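Local coordinates for ESX-1 secretion system protein eccD1 (Mycobacterium tuberculosis, PDB 4KV2) that is a component of the ESX-1 type VII secretion system, which delivers virulence factors such as EsxA (ESAT-6) and EsxB (CFP-10) into host cells during infection, at residues T17-P22 against D32-V37; G13-D18 against E40-T45; P69-D74 against S86-V91. All blocks are in the same frame, centred on the assembly; numbering follows the deposited sequence.

In the fold
Contacts 1 and 2 both join strand 15-22 to helix 31-41 or the turn that follows it, and their strand segments overlap at Thr17 and Asp18; their centres lie 11 Å apart. Contact 1 is the buried one, centred about 6 Å from the middle of the chain, and is made by leucine methyls and a threonine. Contact 2, about 11 Å out, is partly exposed and adds a guanidinium group. Contact 3, also partly exposed, sets the loop 69-74 against strand 86-91 and is purely apolar. Packing bridges the regions: Val35 meets Leu90, and Met16 meets Leu87. The second subunit touches contacts 1 and 2, but not the segments of contact 3.

Contact 1: T17-P22 against D32-V37; sequences TDLVLP and DDTVAV
Leu19 reaches Thr34 through a single methyl group. Its CB points toward helix segment 32-37 but stays 6.0 Å from Thr34 CG2. With chi1 at -54°, which sets it beside the strand's own backbone N, Leu19 CG narrows the gap to Thr34 CG2 to 5.3 Å. At the fork the branches part: CD1 runs on to meet Thr34 CG2 at 3.9 Å, a methyl-on-methyl contact at van der Waals distance, while CD2 heads toward Val37 and stops 5.6 Å short of Val37 CG1. Met3 of the second subunit packs on both Leu19 and Val37, so the neighbouring copy reaches this flank of the contact.

Two residues along the strand, Leu21 comes to the same threonine with its CD2. Its CB does not aim straight at the helix, yet the end of the side chain swings closer and places CD2 4.2 Å from Thr34 OG1. The arrangement is that of a beta-grasp, ubiquitin-like fold, in which a mixed sheet packs against a helix; here strand 15-22, paired antiparallel with strand 5-12, supplies the leucines, and helix 31-41 presents Thr34.

Thr34 divides its two tips between the leucines. Its CG2 lies anti to the backbone N and serves Leu19; OG1, beside that N (chi1 -60°), lies near Leu21 while hydrogen-bonding to the backbone carbonyl O of Tyr30, one turn earlier. The Tyr30 carbonyl gives the buried hydroxyl a polar partner; Leu21 CD2 merely packs beside it. Phe63 of strand 62-64 packs on both Leu21 and Thr34, and within the sheet Leu19 CD1 lies 4.2 Å from Leu21 CD2.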
ATOM      1  N   THR A  17      -3.132  10.287 -10.377  1.00 20.77           N
ATOM      2  CA  THR A  17      -2.498   9.008 -10.219  1.00 20.17           C
ATOM      3  C   THR A  17      -3.512   7.959  -9.735  1.00 19.05           C
ATOM      4  O   THR A  17      -4.047   8.065  -8.629  1.00 18.71           O
ATOM      5  CB  THR A  17      -1.317   9.090  -9.231  1.00 20.50           C
ATOM      6  OG1 THR A  17      -0.424  10.156  -9.627  1.00 22.00           O
ATOM      7  CG2 THR A  17      -0.560   7.799  -9.216  1.00 21.08           C
ATOM      8  N   ASP A  18      -3.734   6.917 -10.534  1.00 19.25           N
ATOM      9  CA  ASP A  18      -4.693   5.882 -10.147  1.00 18.97           C
ATOM     10  C   ASP A  18      -4.052   4.918  -9.174  1.00 18.46           C
ATOM     11  O   ASP A  18      -2.951   4.432  -9.443  1.00 19.26           O
ATOM     12  CB  ASP A  18      -5.230   5.130 -11.364  1.00 20.52           C
ATOM     13  CG  ASP A  18      -6.111   5.996 -12.253  1.00 21.98           C
ATOM     14  OD1 ASP A  18      -6.350   7.184 -11.924  1.00 21.18           O
ATOM     15  OD2 ASP A  18      -6.555   5.489 -13.310  1.00 24.03           O
ATOM     16  N   LEU A  19      -4.743   4.642  -8.060  1.00 17.85           N
ATOM     17  CA  LEU A  19      -4.293   3.655  -7.052  1.00 17.82           C
ATOM     18  C   LEU A  19      -5.362   2.602  -6.798  1.00 18.01           C
ATOM     19  O   LEU A  19      -6.538   2.815  -7.104  1.00 18.49           O
ATOM     20  CB  LEU A  19      -3.997   4.332  -5.708  1.00 17.40           C
ATOM     21  CG  LEU A  19      -3.012   5.503  -5.712  1.00 18.09           C
ATOM     22  CD1 LEU A  19      -2.959   6.063  -4.296  1.00 18.85           C
ATOM     23  CD2 LEU A  19      -1.624   5.056  -6.182  1.00 19.24           C
ATOM     24  N   VAL A  20      -4.938   1.485  -6.228  1.00 18.16           N
ATOM     25  CA  VAL A  20      -5.843   0.442  -5.722  1.00 18.65           C
ATOM     26  C   VAL A  20      -5.560   0.312  -4.229  1.00 18.31           C
ATOM     27  O   VAL A  20      -4.462  -0.073  -3.854  1.00 19.03           O
ATOM     28  CB  VAL A  20      -5.601  -0.905  -6.406  1.00 20.30           C
ATOM     29  CG1 VAL A  20      -6.566  -1.966  -5.882  1.00 21.21           C
ATOM     30  CG2 VAL A  20      -5.730  -0.778  -7.920  1.00 21.58           C
ATOM     31  N   LEU A  21      -6.552   0.633  -3.402  1.00 17.89           N
ATOM     32  CA  LEU A  21      -6.374   0.707  -1.975  1.00 17.83           C
ATOM     33  C   LEU A  21      -7.306  -0.271  -1.287  1.00 18.37           C
ATOM     34  O   LEU A  21      -8.338  -0.618  -1.827  1.00 18.56           O
ATOM     35  CB  LEU A  21      -6.680   2.122  -1.491  1.00 17.79           C
ATOM     36  CG  LEU A  21      -5.809   3.239  -2.072  1.00 17.54           C
ATOM     37  CD1 LEU A  21      -6.245   4.599  -1.574  1.00 18.25           C
ATOM     38  CD2 LEU A  21      -4.350   2.956  -1.762  1.00 18.20           C
ATOM     39  N   PRO A  22      -6.949  -0.693  -0.074  1.00 18.95           N
ATOM     40  CA  PRO A  22      -7.873  -1.537   0.693  1.00 19.66           C
ATOM     41  C   PRO A  22      -9.177  -0.802   0.999  1.00 20.12           C
ATOM     42  O   PRO A  22      -9.150   0.340   1.543  1.00 20.54           O
ATOM     43  CB  PRO A  22      -7.130  -1.797   1.999  1.00 20.58           C
ATOM     44  CG  PRO A  22      -5.725  -1.372   1.781  1.00 20.86           C
ATOM     45  CD  PRO A  22      -5.731  -0.361   0.674  1.00 19.61           C
ATOM     46  N   ASP A  32       0.396   6.387   5.410  1.00 18.94           N
ATOM     47  CA  ASP A  32       1.774   6.896   5.451  1.00 20.93           C
ATOM     48  C   ASP A  32       2.623   6.313   4.309  1.00 19.03           C
ATOM     49  O   ASP A  32       3.344   7.035   3.641  1.00 19.08           O
ATOM     50  CB  ASP A  32       2.408   6.657   6.812  1.00 24.37           C
ATOM     51  CG  ASP A  32       1.817   7.561   7.887  1.00 28.44           C
ATOM     52  OD1 ASP A  32       1.595   8.796   7.644  1.00 32.27           O
ATOM     53  OD2 ASP A  32       1.619   7.048   8.992  1.00 32.50           O
ATOM     54  N   ASP A  33       2.513   5.013   4.077  1.00 17.81           N
ATOM     55  CA  ASP A  33       3.232   4.409   2.962  1.00 17.38           C
ATOM     56  C   ASP A  33       2.621   4.801   1.580  1.00 16.42           C
ATOM     57  O   ASP A  33       3.347   4.829   0.578  1.00 17.50           O
ATOM     58  CB  ASP A  33       3.360   2.896   3.134  1.00 17.88           C
ATOM     59  CG  ASP A  33       4.451   2.477   4.161  1.00 19.66           C
ATOM     60  OD1 ASP A  33       5.082   3.345   4.819  1.00 20.69           O
ATOM     61  OD2 ASP A  33       4.695   1.264   4.316  1.00 20.91           O
ATOM     62  N   THR A  34       1.326   5.149   1.531  1.00 15.06           N
ATOM     63  CA  THR A  34       0.703   5.722   0.319  1.00 15.32           C
ATOM     64  C   THR A  34       1.385   7.033  -0.048  1.00 16.00           C
ATOM     65  O   THR A  34       1.757   7.260  -1.205  1.00 17.43           O
ATOM     66  CB  THR A  34      -0.836   5.932   0.479  1.00 15.43           C
ATOM     67  OG1 THR A  34      -1.469   4.673   0.743  1.00 14.88           O
ATOM     68  CG2 THR A  34      -1.477   6.519  -0.737  1.00 17.22           C
ATOM     69  N   VAL A  35       1.574   7.891   0.949  1.00 18.26           N
ATOM     70  CA  VAL A  35       2.246   9.167   0.731  1.00 18.52           C
ATOM     71  C   VAL A  35       3.661   8.889   0.242  1.00 17.18           C
ATOM     72  O   VAL A  35       4.136   9.507  -0.704  1.00 17.35           O
ATOM     73  CB  VAL A  35       2.266  10.019   2.041  1.00 21.34           C
ATOM     74  CG1 VAL A  35       3.206  11.195   1.894  1.00 24.09           C
ATOM     75  CG2 VAL A  35       0.867  10.471   2.398  1.00 24.30           C
ATOM     76  N   ALA A  36       4.324   7.916   0.861  1.00 17.05           N
ATOM     77  CA  ALA A  36       5.700   7.616   0.522  1.00 18.33           C
ATOM     78  C   ALA A  36       5.850   7.098  -0.925  1.00 17.62           C
ATOM     79  O   ALA A  36       6.747   7.508  -1.668  1.00 18.73           O
ATOM     80  CB  ALA A  36       6.267   6.645   1.521  1.00 20.63           C
ATOM     81  N   VAL A  37       4.935   6.209  -1.309  1.00 17.26           N
ATOM     82  CA  VAL A  37       4.887   5.672  -2.682  1.00 18.83           C
ATOM     83  C   VAL A  37       4.643   6.788  -3.694  1.00 18.29           C
ATOM     84  O   VAL A  37       5.364   6.879  -4.710  1.00 19.54           O
ATOM     85  CB  VAL A  37       3.806   4.566  -2.794  1.00 21.14           C
ATOM     86  CG1 VAL A  37       3.529   4.218  -4.251  1.00 24.92           C
ATOM     87  CG2 VAL A  37       4.241   3.345  -2.003  1.00 23.42           C
TER

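Contact 2: G13-D18 against E40-T45; sequences GRRMTD and EVLEDT
Thr45 OG1 has Arg15 NH2 within 3.6 Å, and Arg15 NH1 slightly farther away at 3.8 Å. The hydroxyl oxygen lies above the guanidinium plane and not in line with its N-H groups, so the approach is no hydrogen bond. The methyl of the same threonine, CG2, sits over one face of the guanidinium, 3.9 Å from NH2, so the flat group lies against a surface that is partly hydroxyl and partly hydrocarbon.

Arg15 gets there by folding back. CG is anti to the backbone N (chi1 176°), after which the chain bends at both chi2 (63°) and chi3 (71°). The bends carry it past Leu42, whose CD2 touches the aliphatic CG of Arg15 at 3.8 Å and its NH1 at 3.7 Å, the latter from an oblique direction. On the next inward-facing position of the strand, Thr17 brings OG1 to 4.0 Å of the same Leu42 CD2.

One turn supplies both partners of the arginine. Leu42 to Thr45 form a type I beta turn, closed by Thr45 N donating to Leu42 O at 3.2 Å, and it follows helix 31-41 in this ubiquitin-like fold. Leu42 also packs on Leu50, Phe55 and Thr12, while Met3 of the second subunit packs on Thr17 and Val41.

With neither a salt bridge nor a hydrogen bond between these segments, the arginine probably contributes here by packing, its CG and NH1 lying against buried Leu42 and one guanidinium face against the Thr45 methyl.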
ATOM      1  N   GLY A  13      -2.044  18.553  -7.798  1.00 26.78           N
ATOM      2  CA  GLY A  13      -2.017  19.681  -8.728  1.00 29.18           C
ATOM      3  C   GLY A  13      -2.827  19.308  -9.950  1.00 29.72           C
ATOM      4  O   GLY A  13      -4.047  19.154  -9.863  1.00 30.21           O
ATOM      5  N   ARG A  14      -2.147  19.116 -11.073  1.00 31.03           N
ATOM      6  CA  ARG A  14      -2.810  18.774 -12.327  1.00 32.43           C
ATOM      7  C   ARG A  14      -2.709  17.306 -12.627  1.00 30.95           C
ATOM      8  O   ARG A  14      -3.321  16.842 -13.570  1.00 32.01           O
ATOM      9  CB  ARG A  14      -2.150  19.485 -13.494  1.00 36.24           C
ATOM     10  CG  ARG A  14      -2.220  20.976 -13.407  1.00 39.15           C
ATOM     11  CD  ARG A  14      -2.224  21.602 -14.789  1.00 43.62           C
ATOM     12  NE  ARG A  14      -0.899  22.032 -15.216  1.00 46.71           N
ATOM     13  CZ  ARG A  14      -0.239  23.071 -14.700  1.00 48.41           C
ATOM     14  NH1 ARG A  14      -0.769  23.776 -13.700  1.00 48.38           N
ATOM     15  NH2 ARG A  14       0.961  23.408 -15.178  1.00 50.84           N
ATOM     16  N   ARG A  15      -1.886  16.600 -11.863  1.00 28.90           N
ATOM     17  CA  ARG A  15      -1.592  15.211 -12.142  1.00 28.41           C
ATOM     18  C   ARG A  15      -2.576  14.310 -11.439  1.00 25.96           C
ATOM     19  O   ARG A  15      -2.857  14.486 -10.261  1.00 24.15           O
ATOM     20  CB  ARG A  15      -0.185  14.853 -11.686  1.00 28.99           C
ATOM     21  CG  ARG A  15       0.146  13.369 -11.870  1.00 29.63           C
ATOM     22  CD  ARG A  15       0.121  12.963 -13.330  1.00 32.55           C
ATOM     23  NE  ARG A  15       1.255  13.530 -14.050  1.00 36.25           N
ATOM     24  CZ  ARG A  15       2.458  12.959 -14.159  1.00 39.04           C
ATOM     25  NH1 ARG A  15       2.723  11.782 -13.594  1.00 38.90           N
ATOM     26  NH2 ARG A  15       3.416  13.586 -14.835  1.00 42.55           N
ATOM     27  N   MET A  16      -3.072  13.319 -12.161  1.00 25.48           N
ATOM     28  CA  MET A  16      -3.844  12.269 -11.552  1.00 24.62           C
ATOM     29  C   MET A  16      -3.006  10.999 -11.483  1.00 22.80           C
ATOM     30  O   MET A  16      -2.295  10.663 -12.429  1.00 22.75           O
ATOM     31  CB  MET A  16      -5.095  12.012 -12.365  1.00 27.03           C
ATOM     32  CG  MET A  16      -6.110  13.135 -12.283  1.00 30.31           C
ATOM     33  SD  MET A  16      -7.435  12.747 -13.436  1.00 35.80           S
ATOM     34  CE  MET A  16      -8.486  14.147 -13.042  1.00 38.65           C
ATOM     35  N   THR A  17      -3.132  10.287 -10.377  1.00 20.77           N
ATOM     36  CA  THR A  17      -2.498   9.008 -10.219  1.00 20.17           C
ATOM     37  C   THR A  17      -3.512   7.959  -9.735  1.00 19.05           C
ATOM     38  O   THR A  17      -4.047   8.065  -8.629  1.00 18.71           O
ATOM     39  CB  THR A  17      -1.317   9.090  -9.231  1.00 20.50           C
ATOM     40  OG1 THR A  17      -0.424  10.156  -9.627  1.00 22.00           O
ATOM     41  CG2 THR A  17      -0.560   7.799  -9.216  1.00 21.08           C
ATOM     42  N   ASP A  18      -3.734   6.917 -10.534  1.00 19.25           N
ATOM     43  CA  ASP A  18      -4.693   5.882 -10.147  1.00 18.97           C
ATOM     44  C   ASP A  18      -4.052   4.918  -9.174  1.00 18.46           C
ATOM     45  O   ASP A  18      -2.951   4.432  -9.443  1.00 19.26           O
ATOM     46  CB  ASP A  18      -5.230   5.130 -11.364  1.00 20.52           C
ATOM     47  CG  ASP A  18      -6.111   5.996 -12.253  1.00 21.98           C
ATOM     48  OD1 ASP A  18      -6.350   7.184 -11.924  1.00 21.18           O
ATOM     49  OD2 ASP A  18      -6.555   5.489 -13.310  1.00 24.03           O
ATOM     50  N   GLU A  40       7.582   8.902  -4.430  1.00 23.13           N
ATOM     51  CA  GLU A  40       8.568   8.264  -5.326  1.00 26.35           C
ATOM     52  C   GLU A  40       8.050   8.330  -6.761  1.00 26.49           C
ATOM     53  O   GLU A  40       8.777   8.702  -7.703  1.00 28.59           O
ATOM     54  CB  GLU A  40       8.796   6.797  -4.940  1.00 28.90           C
ATOM     55  CG  GLU A  40       9.354   6.579  -3.544  1.00 31.26           C
ATOM     56  CD  GLU A  40      10.864   6.444  -3.500  1.00 38.13           C
ATOM     57  OE1 GLU A  40      11.505   6.349  -4.566  1.00 41.49           O
ATOM     58  OE2 GLU A  40      11.407   6.393  -2.374  1.00 42.45           O
ATOM     59  N   VAL A  41       6.775   7.989  -6.923  1.00 25.57           N
ATOM     60  CA  VAL A  41       6.152   7.961  -8.259  1.00 28.26           C
ATOM     61  C   VAL A  41       6.275   9.322  -8.925  1.00 28.34           C
ATOM     62  O   VAL A  41       6.567   9.396 -10.105  1.00 31.10           O
ATOM     63  CB  VAL A  41       4.671   7.510  -8.200  1.00 29.61           C
ATOM     64  CG1 VAL A  41       3.960   7.726  -9.526  1.00 34.24           C
ATOM     65  CG2 VAL A  41       4.579   6.043  -7.847  1.00 32.09           C
ATOM     66  N   LEU A  42       6.071  10.396  -8.161  1.00 26.73           N
ATOM     67  CA  LEU A  42       6.030  11.739  -8.721  1.00 28.67           C
ATOM     68  C   LEU A  42       7.315  12.525  -8.484  1.00 29.92           C
ATOM     69  O   LEU A  42       7.324  13.756  -8.626  1.00 32.07           O
ATOM     70  CB  LEU A  42       4.841  12.500  -8.153  1.00 29.39           C
ATOM     71  CG  LEU A  42       3.463  11.909  -8.428  1.00 31.34           C
ATOM     72  CD1 LEU A  42       2.408  12.673  -7.643  1.00 33.41           C
ATOM     73  CD2 LEU A  42       3.107  11.912  -9.903  1.00 35.74           C
ATOM     74  N   GLU A  43       8.409  11.824  -8.171  1.00 30.26           N
ATOM     75  CA  GLU A  43       9.656  12.516  -7.821  1.00 34.30           C
ATOM     76  C   GLU A  43      10.239  13.308  -8.992  1.00 37.76           C
ATOM     77  O   GLU A  43      10.844  14.361  -8.777  1.00 41.68           O
ATOM     78  CB  GLU A  43      10.702  11.559  -7.240  1.00 36.53           C
ATOM     79  CG  GLU A  43      11.371  10.630  -8.250  1.00 39.17           C
ATOM     80  CD  GLU A  43      12.232   9.572  -7.579  1.00 43.28           C
ATOM     81  OE1 GLU A  43      12.184   9.480  -6.342  1.00 43.82           O
ATOM     82  OE2 GLU A  43      12.961   8.837  -8.286  1.00 47.96           O
ATOM     83  N   ASP A  44      10.045  12.808 -10.217  1.00 48.57           N
ATOM     84  CA  ASP A  44      10.555  13.468 -11.434  1.00 49.69           C
ATOM     85  C   ASP A  44       9.544  14.394 -12.111  1.00 49.40           C
ATOM     86  O   ASP A  44       9.846  15.001 -13.132  1.00 53.74           O
ATOM     87  CB  ASP A  44      11.020  12.423 -12.452  1.00 53.33           C
ATOM     88  CG  ASP A  44      12.199  11.597 -11.957  1.00 55.25           C
ATOM     89  OD1 ASP A  44      12.960  12.076 -11.083  1.00 55.02           O
ATOM     90  OD2 ASP A  44      12.366  10.467 -12.463  1.00 59.12           O
ATOM     91  N   THR A  45       8.349  14.509 -11.544  1.00 46.50           N
ATOM     92  CA  THR A  45       7.311  15.373 -12.108  1.00 46.72           C
ATOM     93  C   THR A  45       7.608  16.858 -11.790  1.00 48.69           C
ATOM     94  O   THR A  45       7.866  17.194 -10.640  1.00 48.78           O
ATOM     95  CB  THR A  45       5.934  14.952 -11.565  1.00 44.73           C
ATOM     96  OG1 THR A  45       5.627  13.638 -12.045  1.00 48.12           O
ATOM     97  CG2 THR A  45       4.846  15.900 -12.017  1.00 45.09           C
TER

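Contact 3: P69-D74 against S86-V91; sequences PPLKLD and SLLTLV
The loop after strand 62-64 of this beta-grasp domain folds back beside strand 86-91, the final strand, which runs parallel to strand 5-12 and antiparallel to strand 62-64. Two apolar pairs join loop and strand. In the closer one, Pro70 turns its ring toward Val91, with CB foremost at 3.8 Å from Val91 CG2; the neighbouring ring atom, Pro70 CG, is already 4.5 Å from that methyl. Val91 can offer CG2 because CG1 takes the site beside the backbone N (chi1 -63°), leaving CG2 between N and the carbonyl carbon and directed at the proline.

The second pair is looser and more deeply placed. Leu71 CD1 meets Leu88 CD2 at 4.4 Å, whereas the other branch, Leu71 CD2, stays 5.9 Å from the same methyl, so one prong alone makes the touch. Leu88 is buried, packing also on Val8 and Ile10 of strand 5-12 and on Leu77. A backbone hydrogen bond between Leu71 and Phe63 ties the loop to strand 62-64, and Pro70 packs on Ala62.

Both pairs are carbon against carbon without directional bonding. Between these segments the fit is by van der Waals contact alone, while the polar tie of Leu71 is to Phe63 of strand 62-64.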
ATOM      1  N   PRO A  69     -13.282  18.928   3.916  1.00 21.05           N
ATOM      2  CA  PRO A  69     -12.540  18.536   5.113  1.00 21.06           C
ATOM      3  C   PRO A  69     -12.086  17.072   5.002  1.00 20.33           C
ATOM      4  O   PRO A  69     -12.719  16.309   4.300  1.00 19.52           O
ATOM      5  CB  PRO A  69     -13.557  18.717   6.230  1.00 22.36           C
ATOM      6  CG  PRO A  69     -14.450  19.789   5.730  1.00 23.50           C
ATOM      7  CD  PRO A  69     -14.597  19.504   4.257  1.00 22.63           C
ATOM      8  N   PRO A  70     -10.984  16.706   5.673  1.00 20.39           N
ATOM      9  CA  PRO A  70     -10.423  15.380   5.511  1.00 19.55           C
ATOM     10  C   PRO A  70     -11.255  14.268   6.128  1.00 19.90           C
ATOM     11  O   PRO A  70     -11.870  14.427   7.190  1.00 20.45           O
ATOM     12  CB  PRO A  70      -9.070  15.477   6.235  1.00 19.96           C
ATOM     13  CG  PRO A  70      -9.220  16.579   7.211  1.00 21.50           C
ATOM     14  CD  PRO A  70     -10.164  17.558   6.549  1.00 21.68           C
ATOM     15  N   LEU A  71     -11.244  13.133   5.450  1.00 19.42           N
ATOM     16  CA  LEU A  71     -11.850  11.916   5.961  1.00 20.20           C
ATOM     17  C   LEU A  71     -11.187  11.459   7.243  1.00 21.37           C
ATOM     18  O   LEU A  71      -9.974  11.541   7.392  1.00 20.68           O
ATOM     19  CB  LEU A  71     -11.777  10.780   4.912  1.00 19.80           C
ATOM     20  CG  LEU A  71     -12.321  11.131   3.517  1.00 19.78           C
ATOM     21  CD1 LEU A  71     -12.187   9.937   2.567  1.00 20.34           C
ATOM     22  CD2 LEU A  71     -13.772  11.558   3.635  1.00 21.20           C
ATOM     23  N   LYS A  72     -12.013  10.952   8.155  1.00 23.27           N
ATOM     24  CA  LYS A  72     -11.539  10.349   9.414  1.00 24.42           C
ATOM     25  C   LYS A  72     -10.604   9.165   9.160  1.00 21.76           C
ATOM     26  O   LYS A  72     -10.954   8.189   8.462  1.00 20.52           O
ATOM     27  CB  LYS A  72     -12.722   9.909  10.295  1.00 27.11           C
ATOM     28  CG  LYS A  72     -13.597  11.059  10.770  1.00 31.33           C
ATOM     29  CD  LYS A  72     -12.934  11.841  11.896  1.00 34.52           C
ATOM     30  CE  LYS A  72     -13.558  13.212  12.072  1.00 39.04           C
ATOM     31  NZ  LYS A  72     -14.868  13.121  12.760  1.00 43.51           N
ATOM     32  N   LEU A  73      -9.416   9.256   9.749  1.00 22.03           N
ATOM     33  CA  LEU A  73      -8.381   8.244   9.590  1.00 21.03           C
ATOM     34  C   LEU A  73      -8.716   6.901  10.226  1.00 21.57           C
ATOM     35  O   LEU A  73      -8.185   5.860   9.796  1.00 21.57           O
ATOM     36  CB  LEU A  73      -7.055   8.751  10.173  1.00 22.18           C
ATOM     37  CG  LEU A  73      -6.301   9.739   9.289  1.00 22.25           C
ATOM     38  CD1 LEU A  73      -5.310  10.524  10.132  1.00 24.87           C
ATOM     39  CD2 LEU A  73      -5.604   9.033   8.151  1.00 21.61           C
ATOM     40  N   ASP A  74      -9.594   6.893  11.218  1.00 23.52           N
ATOM     41  CA  ASP A  74     -10.036   5.616  11.804  1.00 25.22           C
ATOM     42  C   ASP A  74     -11.148   4.910  11.024  1.00 24.79           C
ATOM     43  O   ASP A  74     -11.609   3.840  11.417  1.00 25.59           O
ATOM     44  CB  ASP A  74     -10.391   5.758  13.287  1.00 28.94           C
ATOM     45  CG  ASP A  74     -11.585   6.652  13.549  1.00 31.25           C
ATOM     46  OD1 ASP A  74     -12.132   7.298  12.641  1.00 30.77           O
ATOM     47  OD2 ASP A  74     -11.974   6.730  14.713  1.00 35.06           O
ATOM     48  N   SER A  86     -13.349   7.355  -7.567  1.00 20.88           N
ATOM     49  CA  SER A  86     -13.445   8.615  -6.836  1.00 20.69           C
ATOM     50  C   SER A  86     -12.112   9.355  -6.853  1.00 19.24           C
ATOM     51  O   SER A  86     -11.041   8.731  -6.711  1.00 17.52           O
ATOM     52  CB  SER A  86     -13.818   8.374  -5.365  1.00 21.01           C
ATOM     53  OG  SER A  86     -15.178   8.016  -5.172  1.00 23.56           O
ATOM     54  N   LEU A  87     -12.190  10.685  -6.966  1.00 20.16           N
ATOM     55  CA  LEU A  87     -11.023  11.547  -6.826  1.00 19.64           C
ATOM     56  C   LEU A  87     -10.822  11.844  -5.338  1.00 18.13           C
ATOM     57  O   LEU A  87     -11.745  12.303  -4.646  1.00 19.05           O
ATOM     58  CB  LEU A  87     -11.200  12.913  -7.526  1.00 22.75           C
ATOM     59  CG  LEU A  87     -11.107  13.043  -9.031  1.00 25.70           C
ATOM     60  CD1 LEU A  87     -10.902  14.503  -9.429  1.00 29.14           C
ATOM     61  CD2 LEU A  87      -9.959  12.208  -9.550  1.00 25.18           C
ATOM     62  N   LEU A  88      -9.602  11.605  -4.888  1.00 16.56           N
ATOM     63  CA  LEU A  88      -9.143  12.046  -3.593  1.00 15.99           C
ATOM     64  C   LEU A  88      -7.895  12.914  -3.671  1.00 16.27           C
ATOM     65  O   LEU A  88      -7.161  12.929  -4.676  1.00 16.93           O
ATOM     66  CB  LEU A  88      -8.894  10.818  -2.700  1.00 15.23           C
ATOM     67  CG  LEU A  88     -10.125   9.975  -2.353  1.00 15.84           C
ATOM     68  CD1 LEU A  88      -9.762   8.722  -1.529  1.00 16.37           C
ATOM     69  CD2 LEU A  88     -11.156  10.768  -1.599  1.00 17.52           C
ATOM     70  N   THR A  89      -7.661  13.658  -2.589  1.00 16.54           N
ATOM     71  CA  THR A  89      -6.424  14.426  -2.426  1.00 17.45           C
ATOM     72  C   THR A  89      -5.728  13.963  -1.139  1.00 17.24           C
ATOM     73  O   THR A  89      -6.333  13.269  -0.323  1.00 16.93           O
ATOM     74  CB  THR A  89      -6.692  15.944  -2.383  1.00 19.35           C
ATOM     75  OG1 THR A  89      -7.578  16.252  -1.293  1.00 19.50           O
ATOM     76  CG2 THR A  89      -7.306  16.425  -3.691  1.00 20.93           C
ATOM     77  N   LEU A  90      -4.454  14.320  -0.983  1.00 18.42           N
ATOM     78  CA  LEU A  90      -3.736  14.096   0.260  1.00 19.62           C
ATOM     79  C   LEU A  90      -3.558  15.448   0.938  1.00 20.97           C
ATOM     80  O   LEU A  90      -3.107  16.404   0.315  1.00 22.06           O
ATOM     81  CB  LEU A  90      -2.381  13.443   0.011  1.00 21.25           C
ATOM     82  CG  LEU A  90      -2.428  11.942  -0.262  1.00 21.08           C
ATOM     83  CD1 LEU A  90      -1.103  11.517  -0.889  1.00 23.81           C
ATOM     84  CD2 LEU A  90      -2.711  11.202   1.050  1.00 21.67           C
ATOM     85  N   VAL A  91      -3.943  15.525   2.212  1.00 21.74           N
ATOM     86  CA  VAL A  91      -3.916  16.786   2.951  1.00 23.67           C
ATOM     87  C   VAL A  91      -3.269  16.583   4.314  1.00 25.78           C
ATOM     88  O   VAL A  91      -3.386  15.517   4.886  1.00 25.46           O
ATOM     89  CB  VAL A  91      -5.341  17.390   3.117  1.00 24.11           C
ATOM     90  CG1 VAL A  91      -5.923  17.726   1.745  1.00 23.49           C
ATOM     91  CG2 VAL A  91      -6.279  16.455   3.863  1.00 23.94           C
TER